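Local coordinates for Nrps/pks (Streptomyces albus, PDB 4OPF), which probably catalyses decarboxylative Claisen condensation as a ketosynthase domain of the AT-less type I polyketide synthase machinery that makes oxazolomycin, at residues L83-F92 with E225-K233; E239-A247 with G416-P424. One frame throughout, in Å; residues are numbered along the deposited sequence.

Interaction 1 (L83-F92 with E225-K233)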
# COMPACT_ATOMS: atom_id res chain seq x y z
N LEU A 83 5.62 20.01 -6.26
CA LEU A 83 6.46 19.45 -7.27
C LEU A 83 5.83 18.24 -7.94
O LEU A 83 5.97 18.07 -9.14
CB LEU A 83 7.77 19.03 -6.61
CG LEU A 83 8.88 18.48 -7.47
CD1 LEU A 83 9.24 19.45 -8.55
CD2 LEU A 83 10.11 18.18 -6.61
N LEU A 84 5.19 17.38 -7.17
CA LEU A 84 4.47 16.23 -7.74
C LEU A 84 3.34 16.66 -8.67
O LEU A 84 3.07 16.00 -9.67
CB LEU A 84 3.86 15.38 -6.65
CG LEU A 84 4.79 14.36 -6.06
CD1 LEU A 84 4.02 13.67 -4.94
CD2 LEU A 84 5.23 13.31 -7.09
N LEU A 85 2.63 17.73 -8.32
CA LEU A 85 1.57 18.24 -9.21
C LEU A 85 2.14 18.62 -10.60
O LEU A 85 1.58 18.24 -11.63
CB LEU A 85 0.87 19.46 -8.59
CG LEU A 85 -0.11 19.10 -7.47
CD1 LEU A 85 -0.51 20.35 -6.70
CD2 LEU A 85 -1.37 18.49 -8.07
N GLU A 86 3.24 19.35 -10.61
CA GLU A 86 3.91 19.72 -11.87
C GLU A 86 4.35 18.49 -12.61
O GLU A 86 4.10 18.37 -13.80
CB GLU A 86 5.17 20.57 -11.69
CG GLU A 86 4.97 21.97 -11.32
CD GLU A 86 6.25 22.83 -11.39
OE1 GLU A 86 7.37 22.34 -11.73
OE2 GLU A 86 6.12 24.04 -11.08
N GLU A 87 5.08 17.64 -11.93
CA GLU A 87 5.64 16.49 -12.65
C GLU A 87 4.58 15.52 -13.12
O GLU A 87 4.77 14.86 -14.12
CB GLU A 87 6.65 15.76 -11.82
CG GLU A 87 7.90 16.56 -11.64
CD GLU A 87 8.63 16.83 -12.98
OE1 GLU A 87 8.67 15.97 -13.92
OE2 GLU A 87 9.14 17.94 -13.06
N THR A 88 3.48 15.38 -12.39
CA THR A 88 2.39 14.51 -12.85
C THR A 88 1.78 15.15 -14.11
O THR A 88 1.55 14.43 -15.08
CB THR A 88 1.35 14.28 -11.77
OG1 THR A 88 1.99 13.66 -10.64
CG2 THR A 88 0.18 13.45 -12.29
N LEU A 89 1.54 16.46 -14.10
CA LEU A 89 1.10 17.13 -15.29
C LEU A 89 2.05 16.85 -16.46
O LEU A 89 1.59 16.56 -17.57
CB LEU A 89 0.94 18.61 -15.08
CG LEU A 89 0.58 19.42 -16.33
CD1 LEU A 89 -0.78 19.01 -16.92
CD2 LEU A 89 0.61 20.87 -15.96
N PHE A 90 3.35 16.94 -16.22
CA PHE A 90 4.30 16.72 -17.28
C PHE A 90 4.33 15.27 -17.76
O PHE A 90 4.58 15.00 -18.94
CB PHE A 90 5.72 17.17 -16.89
CG PHE A 90 5.86 18.65 -16.56
CD1 PHE A 90 4.96 19.59 -17.00
CD2 PHE A 90 6.90 19.07 -15.77
CE1 PHE A 90 5.10 20.94 -16.67
CE2 PHE A 90 7.06 20.43 -15.44
CZ PHE A 90 6.16 21.35 -15.89
N ALA A 91 4.07 14.31 -16.88
CA ALA A 91 3.99 12.93 -17.33
C ALA A 91 2.78 12.70 -18.21
O ALA A 91 2.85 11.97 -19.19
CB ALA A 91 3.97 11.98 -16.16
N PHE A 92 1.66 13.34 -17.90
CA PHE A 92 0.49 13.25 -18.77
C PHE A 92 0.76 13.85 -20.15
O PHE A 92 0.36 13.28 -21.16
CB PHE A 92 -0.71 13.96 -18.16
CG PHE A 92 -1.24 13.34 -16.90
CD1 PHE A 92 -0.99 12.05 -16.56
CD2 PHE A 92 -2.00 14.08 -16.05
CE1 PHE A 92 -1.51 11.46 -15.40
CE2 PHE A 92 -2.57 13.49 -14.90
CZ PHE A 92 -2.32 12.18 -14.58
N GLU A 225 17.96 15.17 -3.85
CA GLU A 225 16.57 15.43 -4.12
C GLU A 225 16.26 14.76 -5.42
O GLU A 225 17.16 14.39 -6.18
CB GLU A 225 16.32 16.92 -4.17
CG GLU A 225 16.56 17.55 -2.83
CD GLU A 225 16.19 19.02 -2.80
OE1 GLU A 225 16.40 19.75 -3.82
OE2 GLU A 225 15.68 19.45 -1.73
N GLY A 226 14.98 14.57 -5.66
CA GLY A 226 14.52 14.07 -6.94
C GLY A 226 13.02 13.84 -6.97
O GLY A 226 12.36 13.72 -5.93
N VAL A 227 12.50 13.75 -8.19
CA VAL A 227 11.11 13.38 -8.44
C VAL A 227 10.99 12.70 -9.79
O VAL A 227 11.64 13.07 -10.79
CB VAL A 227 10.18 14.62 -8.34
CG1 VAL A 227 10.60 15.70 -9.31
CG2 VAL A 227 8.69 14.29 -8.55
N GLY A 228 10.13 11.70 -9.82
CA GLY A 228 9.82 10.98 -11.05
C GLY A 228 8.39 10.51 -11.01
O GLY A 228 7.87 10.13 -9.95
N VAL A 229 7.74 10.57 -12.16
CA VAL A 229 6.37 10.09 -12.29
C VAL A 229 6.23 9.25 -13.54
O VAL A 229 6.71 9.65 -14.62
CB VAL A 229 5.38 11.27 -12.37
CG1 VAL A 229 3.97 10.76 -12.41
CG2 VAL A 229 5.59 12.23 -11.19
N LEU A 230 5.60 8.08 -13.38
CA LEU A 230 5.23 7.17 -14.52
C LEU A 230 3.73 7.08 -14.64
O LEU A 230 3.02 7.06 -13.61
CB LEU A 230 5.71 5.76 -14.25
CG LEU A 230 7.16 5.65 -13.87
CD1 LEU A 230 7.46 4.21 -13.56
CD2 LEU A 230 8.07 6.17 -14.99
N LEU A 231 3.23 7.04 -15.87
CA LEU A 231 1.86 6.64 -16.11
C LEU A 231 1.91 5.23 -16.70
O LEU A 231 2.59 5.00 -17.71
CB LEU A 231 1.13 7.65 -17.01
CG LEU A 231 -0.34 7.29 -17.38
CD1 LEU A 231 -1.29 7.37 -16.21
CD2 LEU A 231 -0.89 8.20 -18.46
N LEU A 232 1.14 4.32 -16.11
CA LEU A 232 1.08 2.92 -16.47
C LEU A 232 -0.29 2.45 -16.89
O LEU A 232 -1.30 2.86 -16.32
CB LEU A 232 1.46 2.10 -15.28
CG LEU A 232 2.75 2.45 -14.56
CD1 LEU A 232 2.98 1.52 -13.38
CD2 LEU A 232 3.95 2.38 -15.47
N LYS A 233 -0.33 1.56 -17.85
CA LYS A 233 -1.56 0.88 -18.30
C LYS A 233 -1.23 -0.58 -18.66
O LYS A 233 -0.11 -0.87 -19.05
CB LYS A 233 -2.07 1.51 -19.59
CG LYS A 233 -2.67 2.88 -19.45
CD LYS A 233 -3.07 3.51 -20.78
CE LYS A 233 -4.24 2.81 -21.43
NZ LYS A 233 -4.92 3.81 -22.31
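V229 of the strand faces T88 and A91 of the helix, and following it outward shows how the two surfaces fit. Its CB lies 4.0 Å from the backbone O of E87 and 4.1 Å from A91 CB. Its two methyls straddle T88 OG1, each 3.9 Å from it: CG1, set anti to the backbone N (chi1 -176°), leans to A91 CB, and CG2 leans to E87 CB at 3.7 Å. The axes of helix 83-92 and strand 226-233 approach to 7.8 Å, at 39° to one another, and the small side chain of A91 is consistent with so close an approach. T88 OG1 can sit among methyl groups because it donates to L84 O at 2.8 Å, entering from the face of that carbonyl opposite to T88 N. Nearer the start of the strand, V227 spreads its two methyls, CG1 lying 3.7 Å from both L83 CD2 and E87 CG, CG2 against L84 CD2. E87 thus offers its aliphatic part here; its carboxylate is taken by S15 and R17 of strand 9-17. At the far end L231 CD1 meets the edge of the F92 ring. A buried helix laid on a central sheet through alternate strand residues in this way is typical of the layered alpha/beta architecture of the thiolase fold.

Interaction 2 (E239-A247 with G416-P424)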
# COMPACT_ATOMS: atom_id res chain seq x y z
N GLU A 239 -1.70 -0.81 -26.39
CA GLU A 239 -1.52 -1.13 -27.81
C GLU A 239 -2.79 -0.84 -28.58
O GLU A 239 -2.74 -0.14 -29.57
CB GLU A 239 -1.00 -2.56 -28.02
CG GLU A 239 0.50 -2.58 -27.79
CD GLU A 239 1.12 -3.96 -27.78
OE1 GLU A 239 0.37 -4.97 -27.68
OE2 GLU A 239 2.39 -4.01 -27.85
N ALA A 240 -3.92 -1.28 -28.07
CA ALA A 240 -5.20 -0.91 -28.67
C ALA A 240 -5.47 0.59 -28.72
O ALA A 240 -6.07 1.05 -29.67
CB ALA A 240 -6.36 -1.60 -27.96
N ALA A 241 -5.03 1.37 -27.75
CA ALA A 241 -5.34 2.80 -27.82
C ALA A 241 -4.34 3.59 -28.61
O ALA A 241 -4.48 4.78 -28.75
CB ALA A 241 -5.49 3.39 -26.43
N GLY A 242 -3.29 2.95 -29.12
CA GLY A 242 -2.24 3.68 -29.78
C GLY A 242 -1.36 4.50 -28.86
O GLY A 242 -0.74 5.48 -29.31
N ASP A 243 -1.24 4.10 -27.59
CA ASP A 243 -0.38 4.85 -26.67
C ASP A 243 1.08 4.68 -27.01
O ASP A 243 1.49 3.67 -27.56
CB ASP A 243 -0.61 4.42 -25.21
CG ASP A 243 -2.00 4.80 -24.70
OD1 ASP A 243 -2.55 5.87 -25.09
OD2 ASP A 243 -2.57 4.00 -23.92
N ARG A 244 1.88 5.65 -26.61
CA ARG A 244 3.33 5.47 -26.57
C ARG A 244 3.66 4.35 -25.56
O ARG A 244 2.95 4.17 -24.54
CB ARG A 244 3.97 6.78 -26.11
CG ARG A 244 3.52 8.04 -26.88
CD ARG A 244 4.26 9.27 -26.42
NE ARG A 244 5.63 9.28 -26.92
CZ ARG A 244 6.63 9.96 -26.40
NH1 ARG A 244 6.46 10.68 -25.31
NH2 ARG A 244 7.84 9.88 -26.96
N VAL A 245 4.63 3.50 -25.86
CA VAL A 245 5.07 2.51 -24.93
C VAL A 245 6.56 2.67 -24.85
O VAL A 245 7.27 2.24 -25.74
CB VAL A 245 4.76 1.09 -25.41
CG1 VAL A 245 5.33 0.09 -24.41
CG2 VAL A 245 3.26 0.87 -25.58
N HIS A 246 7.04 3.23 -23.76
CA HIS A 246 8.45 3.43 -23.50
C HIS A 246 9.18 2.17 -23.06
O HIS A 246 10.35 2.00 -23.34
CB HIS A 246 8.63 4.44 -22.38
CG HIS A 246 8.14 5.81 -22.70
ND1 HIS A 246 8.45 6.46 -23.86
CD2 HIS A 246 7.35 6.66 -22.00
CE1 HIS A 246 7.89 7.66 -23.86
NE2 HIS A 246 7.25 7.81 -22.72
N ALA A 247 8.50 1.35 -22.30
CA ALA A 247 9.02 0.07 -21.86
C ALA A 247 7.87 -0.71 -21.26
O ALA A 247 6.77 -0.18 -21.07
CB ALA A 247 10.17 0.25 -20.87
N GLY A 416 2.32 2.82 -31.08
CA GLY A 416 3.30 3.88 -30.88
C GLY A 416 2.83 5.30 -31.14
O GLY A 416 3.45 6.23 -30.62
N ARG A 417 1.73 5.48 -31.89
CA ARG A 417 1.27 6.79 -32.45
C ARG A 417 0.14 7.58 -31.69
O ARG A 417 -0.99 7.71 -32.16
CB ARG A 417 0.86 6.60 -33.92
CG ARG A 417 -0.14 5.48 -34.16
CD ARG A 417 -0.95 5.67 -35.45
NE ARG A 417 -1.35 4.40 -36.07
CZ ARG A 417 -2.24 4.26 -37.06
NH1 ARG A 417 -2.51 3.05 -37.54
NH2 ARG A 417 -2.88 5.31 -37.57
N ARG A 418 0.47 8.04 -30.49
CA ARG A 418 -0.12 9.18 -29.83
C ARG A 418 1.13 10.04 -29.63
O ARG A 418 2.19 9.52 -29.38
CB ARG A 418 -0.68 8.81 -28.46
CG ARG A 418 -1.79 9.70 -27.93
CD ARG A 418 -2.36 9.17 -26.63
NE ARG A 418 -3.81 9.02 -26.67
CZ ARG A 418 -4.73 9.94 -26.33
NH1 ARG A 418 -6.01 9.63 -26.41
NH2 ARG A 418 -4.42 11.16 -25.90
N ALA A 419 1.02 11.34 -29.78
CA ALA A 419 2.19 12.20 -29.75
C ALA A 419 2.23 12.90 -28.41
O ALA A 419 1.20 13.28 -27.89
CB ALA A 419 2.10 13.23 -30.86
N PRO A 420 3.43 13.15 -27.88
CA PRO A 420 3.52 13.95 -26.67
C PRO A 420 2.94 15.36 -26.83
O PRO A 420 3.05 15.94 -27.88
CB PRO A 420 5.02 14.00 -26.39
CG PRO A 420 5.71 13.72 -27.70
CD PRO A 420 4.74 12.95 -28.54
N LEU A 421 2.29 15.90 -25.80
CA LEU A 421 1.87 17.29 -25.84
C LEU A 421 3.03 18.12 -25.34
O LEU A 421 3.82 17.66 -24.52
CB LEU A 421 0.64 17.51 -24.96
CG LEU A 421 -0.52 16.58 -25.31
CD1 LEU A 421 -1.71 16.78 -24.39
CD2 LEU A 421 -0.97 16.85 -26.73
N ASP A 422 3.13 19.35 -25.82
CA ASP A 422 3.97 20.37 -25.17
C ASP A 422 3.60 20.60 -23.67
O ASP A 422 2.42 20.67 -23.31
CB ASP A 422 3.80 21.73 -25.88
CG ASP A 422 4.49 21.80 -27.25
OD1 ASP A 422 5.49 21.07 -27.50
OD2 ASP A 422 4.01 22.61 -28.08
N ARG A 423 4.62 20.76 -22.83
CA ARG A 423 4.42 21.17 -21.45
C ARG A 423 3.86 22.58 -21.44
O ARG A 423 4.37 23.42 -22.11
CB ARG A 423 5.75 21.18 -20.73
CG ARG A 423 6.35 19.83 -20.49
CD ARG A 423 7.78 20.00 -20.02
NE ARG A 423 8.21 18.80 -19.38
CZ ARG A 423 9.08 18.70 -18.37
NH1 ARG A 423 9.66 19.81 -17.86
NH2 ARG A 423 9.35 17.47 -17.88
N PRO A 424 2.82 22.86 -20.69
CA PRO A 424 2.46 24.28 -20.61
C PRO A 424 3.57 25.12 -19.99
O PRO A 424 4.38 24.61 -19.22
CB PRO A 424 1.24 24.30 -19.71
CG PRO A 424 1.37 23.07 -18.89
CD PRO A 424 2.04 22.03 -19.75
O HOH W 1 1.26 1.18 -29.07
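The backbones meet where G242 leaves helix 235-241, its O 3.1 Å from R418 N at an angle too poor for a hydrogen bond, and where R244 and G416 bring their CA atoms within 4.6 Å. One water bridges this crossing, donating to D243 O and accepting from G416 N. G242 closes the helix in a Schellman motif, and its positive phi (71°) is a conformation that glycine adopts readily; it meets R417 and R418 through its carbonyl O. Beyond the turn, D243 and R418 lie side by side and point the same way, making a long salt bridge from OD1 to NE at 3.7 Å, with the carboxylate and guanidinium planes 55° apart. Both have firmer partners elsewhere: D243 binds Y97 and K233, and R418 reaches G96 and E101. The contact thus joins the C-terminal tail, which has left the last strand of the ketosynthase sheet, to the helix-to-strand connection between strands 226-234 and 247-256. R244 runs across the tail, its CG 3.2 Å from R418 O. The bend at chi3 (74°) turns its guanidinium so that P420 CG lies 3.9 Å above one face, while H246 sets the CE1 edge of its ring over the opposite face, CE1 standing 3.5 Å above the plane. Proline suits the tail side, since its compact ring presents CH groups to the flat cation while restricting its own backbone. D94 uses both carboxylate oxygens here, one in a salt bridge with R244 NH1 and the other accepting from H246 NE2.

Overall arrangement
Interaction 1 comes first along the chain and interaction 2 follows in series; their centres are 15 Å apart, on the same side of the chain's centre. Strand 226-234 runs straight into helix 235-241, so one continuous piece of chain serves both. Interaction 1 is buried between helix 79-95 and the large mixed sheet, whereas interaction 2 lies at the surface. They touch directly: K233 NZ and D243 OD2 form a salt bridge at 2.9 Å, and the tail packs R423 on F90 and P424 on L89. The later part of segment 416-424 therefore runs along helix 79-95, tying the chain end to the N-terminal half of the ketosynthase.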